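Local coordinates for protein iota-carbonic anhydrase (Nostoc sp. PCC 7120 = FACHB-418, PDB 7C5W) that catalyses the hydration of carbon dioxide to bicarbonate without a metal cofactor, working as a homotetramer built as a dimer of dimers, at residues 63-76 with 87-99. Sequence-based numbering, arbitrary orientation.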
loop_
_atom_site.group_PDB
_atom_site.type_symbol
_atom_site.label_atom_id
_atom_site.label_comp_id
_atom_site.label_asym_id
_atom_site.label_seq_id
_atom_site.Cartn_x
_atom_site.Cartn_y
_atom_site.Cartn_z
ATOM N N ILE A 63 7.449 16.718 -17.927
ATOM C CA ILE A 63 7.337 16.872 -16.446
ATOM C C ILE A 63 5.890 16.620 -16.009
ATOM O O ILE A 63 5.681 15.957 -14.964
ATOM C CB ILE A 63 7.836 18.260 -16.017
ATOM C CG1 ILE A 63 9.364 18.312 -16.071
ATOM C CG2 ILE A 63 7.283 18.635 -14.649
ATOM C CD1 ILE A 63 9.935 19.698 -15.989
ATOM N N ASP A 64 4.929 17.125 -16.781
ATOM C CA ASP A 64 3.482 16.947 -16.502
ATOM C C ASP A 64 3.139 15.459 -16.619
ATOM O O ASP A 64 2.304 15.001 -15.833
ATOM C CB ASP A 64 2.621 17.828 -17.411
ATOM C CG ASP A 64 2.582 19.281 -16.971
ATOM O OD1 ASP A 64 3.013 19.557 -15.837
ATOM O OD2 ASP A 64 2.132 20.124 -17.768
ATOM N N ASP A 65 3.773 14.744 -17.553
ATOM C CA ASP A 65 3.501 13.314 -17.859
ATOM C C ASP A 65 4.188 12.363 -16.870
ATOM O O ASP A 65 3.505 11.480 -16.365
ATOM C CB ASP A 65 4.034 12.926 -19.232
ATOM C CG ASP A 65 2.952 12.787 -20.274
ATOM O OD1 ASP A 65 2.012 13.608 -20.242
ATOM O OD2 ASP A 65 3.059 11.851 -21.091
ATOM N N ALA A 66 5.504 12.496 -16.683
ATOM C CA ALA A 66 6.376 11.467 -16.071
ATOM C C ALA A 66 6.537 11.712 -14.564
ATOM O O ALA A 66 6.814 10.735 -13.852
ATOM C CB ALA A 66 7.713 11.426 -16.767
ATOM N N TYR A 67 6.369 12.957 -14.103
ATOM C CA TYR A 67 6.493 13.350 -12.675
ATOM C C TYR A 67 5.099 13.506 -12.062
ATOM O O TYR A 67 4.097 13.385 -12.788
ATOM C CB TYR A 67 7.359 14.600 -12.542
ATOM C CG TYR A 67 8.831 14.356 -12.772
ATOM C CD1 TYR A 67 9.359 14.289 -14.052
ATOM C CD2 TYR A 67 9.694 14.168 -11.708
ATOM C CE1 TYR A 67 10.706 14.049 -14.265
ATOM C CE2 TYR A 67 11.044 13.937 -11.905
ATOM C CZ TYR A 67 11.555 13.880 -13.188
ATOM O OH TYR A 67 12.889 13.656 -13.377
ATOM N N GLY A 68 5.037 13.736 -10.749
ATOM C CA GLY A 68 3.779 13.717 -9.977
ATOM C C GLY A 68 3.567 14.978 -9.158
ATOM O O GLY A 68 2.975 14.869 -8.068
ATOM N N TYR A 69 3.971 16.139 -9.687
ATOM C CA TYR A 69 3.803 17.466 -9.038
ATOM C C TYR A 69 2.320 17.749 -8.784
ATOM O O TYR A 69 2.031 18.550 -7.879
ATOM C CB TYR A 69 4.488 18.550 -9.868
ATOM C CG TYR A 69 5.991 18.493 -9.747
ATOM C CD1 TYR A 69 6.614 18.897 -8.577
ATOM C CD2 TYR A 69 6.789 18.007 -10.777
ATOM C CE1 TYR A 69 7.990 18.843 -8.442
ATOM C CE2 TYR A 69 8.170 17.957 -10.655
ATOM C CZ TYR A 69 8.772 18.370 -9.480
ATOM O OH TYR A 69 10.127 18.307 -9.304
ATOM N N GLN A 70 1.425 17.081 -9.518
ATOM C CA GLN A 70 -0.048 17.192 -9.343
ATOM C C GLN A 70 -0.463 16.728 -7.940
ATOM O O GLN A 70 -1.488 17.216 -7.463
ATOM C CB GLN A 70 -0.795 16.376 -10.400
ATOM C CG GLN A 70 -0.623 16.913 -11.817
ATOM C CD GLN A 70 0.569 16.320 -12.535
ATOM O OE1 GLN A 70 1.466 15.730 -11.926
ATOM N NE2 GLN A 70 0.585 16.479 -13.851
ATOM N N PHE A 71 0.282 15.823 -7.298
ATOM C CA PHE A 71 -0.086 15.243 -5.976
ATOM C C PHE A 71 0.370 16.152 -4.834
ATOM O O PHE A 71 -0.066 15.924 -3.696
ATOM C CB PHE A 71 0.543 13.865 -5.770
ATOM C CG PHE A 71 0.214 12.863 -6.844
ATOM C CD1 PHE A 71 -1.095 12.633 -7.223
ATOM C CD2 PHE A 71 1.213 12.136 -7.458
ATOM C CE1 PHE A 71 -1.394 11.716 -8.214
ATOM C CE2 PHE A 71 0.910 11.219 -8.445
ATOM C CZ PHE A 71 -0.390 11.010 -8.823
ATOM N N GLY A 72 1.233 17.124 -5.133
ATOM C CA GLY A 72 1.976 17.925 -4.141
ATOM C C GLY A 72 3.470 17.895 -4.455
ATOM O O GLY A 72 3.872 17.615 -5.585
ATOM N N PRO A 73 4.352 18.161 -3.475
ATOM C CA PRO A 73 5.787 18.188 -3.743
ATOM C C PRO A 73 6.274 16.834 -4.266
ATOM O O PRO A 73 5.767 15.811 -3.813
ATOM C CB PRO A 73 6.401 18.488 -2.373
ATOM C CG PRO A 73 5.336 18.005 -1.399
ATOM C CD PRO A 73 4.036 18.414 -2.061
ATOM N N VAL A 74 7.209 16.879 -5.219
ATOM C CA VAL A 74 8.023 15.716 -5.667
ATOM C C VAL A 74 9.372 15.785 -4.949
ATOM O O VAL A 74 9.928 16.898 -4.828
ATOM C CB VAL A 74 8.195 15.709 -7.192
ATOM C CG1 VAL A 74 9.157 14.614 -7.630
ATOM C CG2 VAL A 74 6.852 15.583 -7.893
ATOM N N LEU A 75 9.864 14.640 -4.474
ATOM C CA LEU A 75 11.176 14.544 -3.787
ATOM C C LEU A 75 12.268 14.395 -4.857
ATOM O O LEU A 75 12.733 13.256 -5.119
ATOM C CB LEU A 75 11.142 13.377 -2.803
ATOM C CG LEU A 75 10.335 13.603 -1.523
ATOM C CD1 LEU A 75 8.895 13.998 -1.822
ATOM C CD2 LEU A 75 10.374 12.351 -0.656
ATOM N N PHE A 76 12.645 15.525 -5.463
ATOM C CA PHE A 76 13.592 15.610 -6.604
ATOM C C PHE A 76 14.876 16.313 -6.153
ATOM O O PHE A 76 14.873 17.553 -5.937
ATOM C CB PHE A 76 12.917 16.319 -7.778
ATOM C CG PHE A 76 13.702 16.323 -9.063
ATOM C CD1 PHE A 76 14.701 15.388 -9.293
ATOM C CD2 PHE A 76 13.411 17.240 -10.065
ATOM C CE1 PHE A 76 15.409 15.391 -10.486
ATOM C CE2 PHE A 76 14.122 17.238 -11.254
ATOM C CZ PHE A 76 15.114 16.313 -11.466
ATOM N N PHE A 87 16.697 21.077 -3.673
ATOM C CA PHE A 87 15.462 20.257 -3.721
ATOM C C PHE A 87 14.423 20.940 -4.614
ATOM O O PHE A 87 13.952 22.019 -4.264
ATOM C CB PHE A 87 14.990 19.991 -2.292
ATOM C CG PHE A 87 16.049 19.348 -1.436
ATOM C CD1 PHE A 87 16.467 18.047 -1.689
ATOM C CD2 PHE A 87 16.654 20.051 -0.401
ATOM C CE1 PHE A 87 17.462 17.455 -0.926
ATOM C CE2 PHE A 87 17.646 19.453 0.366
ATOM C CZ PHE A 87 18.043 18.154 0.105
ATOM N N ARG A 88 14.085 20.303 -5.737
ATOM C CA ARG A 88 13.117 20.821 -6.734
ATOM C C ARG A 88 11.750 20.193 -6.449
ATOM O O ARG A 88 11.332 19.282 -7.191
ATOM C CB ARG A 88 13.625 20.565 -8.159
ATOM C CG ARG A 88 14.988 21.183 -8.456
ATOM C CD ARG A 88 15.126 22.648 -8.044
ATOM N NE ARG A 88 16.508 23.125 -8.126
ATOM C CZ ARG A 88 17.085 23.604 -9.226
ATOM N NH1 ARG A 88 16.409 23.689 -10.357
ATOM N NH2 ARG A 88 18.345 23.993 -9.185
ATOM N N THR A 89 11.065 20.715 -5.433
ATOM C CA THR A 89 9.745 20.225 -4.946
ATOM C C THR A 89 8.586 20.793 -5.790
ATOM O O THR A 89 7.451 20.285 -5.659
ATOM C CB THR A 89 9.629 20.524 -3.449
ATOM O OG1 THR A 89 9.860 21.916 -3.219
ATOM C CG2 THR A 89 10.639 19.745 -2.642
ATOM N N THR A 90 8.852 21.767 -6.662
ATOM C CA THR A 90 7.838 22.412 -7.544
ATOM C C THR A 90 8.151 22.107 -9.013
ATOM O O THR A 90 9.335 21.915 -9.346
ATOM C CB THR A 90 7.762 23.928 -7.330
ATOM O OG1 THR A 90 8.907 24.515 -7.950
ATOM C CG2 THR A 90 7.699 24.328 -5.867
ATOM N N ARG A 91 7.100 22.047 -9.835
ATOM C CA ARG A 91 7.149 21.921 -11.311
ATOM C C ARG A 91 8.199 22.883 -11.887
ATOM O O ARG A 91 9.031 22.443 -12.710
ATOM C CB ARG A 91 5.747 22.205 -11.857
ATOM C CG ARG A 91 5.587 21.983 -13.352
ATOM C CD ARG A 91 4.163 22.278 -13.793
ATOM N NE ARG A 91 3.993 22.109 -15.230
ATOM C CZ ARG A 91 4.422 22.968 -16.154
ATOM N NH1 ARG A 91 5.072 24.065 -15.798
ATOM N NH2 ARG A 91 4.205 22.719 -17.435
ATOM N N ALA A 92 8.161 24.155 -11.488
ATOM C CA ALA A 92 9.061 25.210 -12.006
ATOM C C ALA A 92 10.509 24.823 -11.705
ATOM O O ALA A 92 11.373 25.008 -12.586
ATOM C CB ALA A 92 8.707 26.542 -11.393
ATOM N N GLY A 93 10.770 24.314 -10.499
ATOM C CA GLY A 93 12.112 23.847 -10.091
ATOM C C GLY A 93 12.636 22.783 -11.045
ATOM O O GLY A 93 13.827 22.850 -11.425
ATOM N N ALA A 94 11.773 21.839 -11.439
ATOM C CA ALA A 94 12.128 20.671 -12.285
ATOM C C ALA A 94 12.410 21.156 -13.711
ATOM O O ALA A 94 13.469 20.803 -14.248
ATOM C CB ALA A 94 11.026 19.634 -12.245
ATOM N N LEU A 95 11.488 21.929 -14.286
ATOM C CA LEU A 95 11.639 22.558 -15.624
ATOM C C LEU A 95 12.967 23.325 -15.684
ATOM O O LEU A 95 13.796 23.053 -16.591
ATOM C CB LEU A 95 10.456 23.500 -15.851
ATOM C CG LEU A 95 10.359 24.091 -17.252
ATOM C CD1 LEU A 95 10.296 22.983 -18.295
ATOM C CD2 LEU A 95 9.154 25.012 -17.361
ATOM N N ALA A 96 13.162 24.243 -14.740
ATOM C CA ALA A 96 14.358 25.101 -14.644
ATOM C C ALA A 96 15.605 24.209 -14.694
ATOM O O ALA A 96 16.535 24.514 -15.456
ATOM C CB ALA A 96 14.292 25.914 -13.380
ATOM N N TYR A 97 15.639 23.129 -13.916
ATOM C CA TYR A 97 16.834 22.255 -13.841
ATOM C C TYR A 97 17.179 21.750 -15.245
ATOM O O TYR A 97 18.372 21.714 -15.597
ATOM C CB TYR A 97 16.635 21.077 -12.887
ATOM C CG TYR A 97 17.762 20.083 -12.964
ATOM C CD1 TYR A 97 18.993 20.363 -12.398
ATOM C CD2 TYR A 97 17.627 18.895 -13.666
ATOM C CE1 TYR A 97 20.053 19.476 -12.499
ATOM C CE2 TYR A 97 18.673 17.991 -13.768
ATOM C CZ TYR A 97 19.891 18.281 -13.179
ATOM O OH TYR A 97 20.929 17.401 -13.262
ATOM N N PHE A 98 16.165 21.361 -16.017
ATOM C CA PHE A 98 16.338 20.636 -17.302
ATOM C C PHE A 98 16.687 21.604 -18.438
ATOM O O PHE A 98 17.563 21.242 -19.254
ATOM C CB PHE A 98 15.105 19.781 -17.606
ATOM C CG PHE A 98 15.080 18.491 -16.824
ATOM C CD1 PHE A 98 16.110 17.573 -16.950
ATOM C CD2 PHE A 98 14.055 18.218 -15.934
ATOM C CE1 PHE A 98 16.105 16.402 -16.217
ATOM C CE2 PHE A 98 14.055 17.044 -15.201
ATOM C CZ PHE A 98 15.076 16.138 -15.347
ATOM N N VAL A 99 16.055 22.782 -18.470
ATOM C CA VAL A 99 16.073 23.702 -19.648
ATOM C C VAL A 99 16.507 25.123 -19.249
ATOM O O VAL A 99 16.613 25.956 -20.147
ATOM C CB VAL A 99 14.694 23.726 -20.334
ATOM C CG1 VAL A 99 14.279 22.357 -20.837
ATOM C CG2 VAL A 99 13.623 24.309 -19.431
#
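Tyr-69 lays its ring against the turn that leads into helix 91-99. The side chain can be followed outward. CB points toward segment 87-99, and CG lies 3.7 Å from Arg-91 N. This amide sits over one face of the ring, offset toward the rim. On the opposite face Val-74 CG2 is centred, so the ring is sandwiched. CD1 and CE1 bring the ring edge to Thr-89 O, which lies in the ring plane, 3.2 Å from CE1. CE2 packs obliquely on Ala-94 CB at 3.7 Å. At the tip, OH donates to Arg-88 O at 2.6 Å.

Farther along, the two segments join through their backbones. Arg-88 N donates to Phe-76 O at 2.9 Å, and a weak bond runs from Val-74 N to Thr-89 O. Phe-76 has CG anti to its backbone N (chi1 -173°). This takes the ring past Arg-88 CB and Ala-94 CB to Tyr-97 and Phe-98. The edge of Phe-76 points to the face of Tyr-97 in an offset edge-to-face pair, planes at 81°, while the Phe-98 ring is nearly parallel but slid aside. Tyr-97 binds hydrogencarbonate, so the cluster joins this contact to the substrate site, with Thr-79 close by.

At the other end, Ile-63 is a knob among Arg-91, Ala-94, Leu-95 and Phe-98. Beside it Arg-91 is extended, and its NE meets the syn side of Asp-64 OD1 at 2.8 Å in a salt bridge. NH2 makes a weak bond to Asp-64 OD2 and a salt bridge with Glu-60.

Thr-90 N-caps helix 91-99 by accepting from Gly-93 N. The helix packs against the C-terminal end of helix 52-66 and, through Phe-76, against outer strand 75-77, where the Phe-76 ring stacks on His-170 of the adjoining strand 165-173.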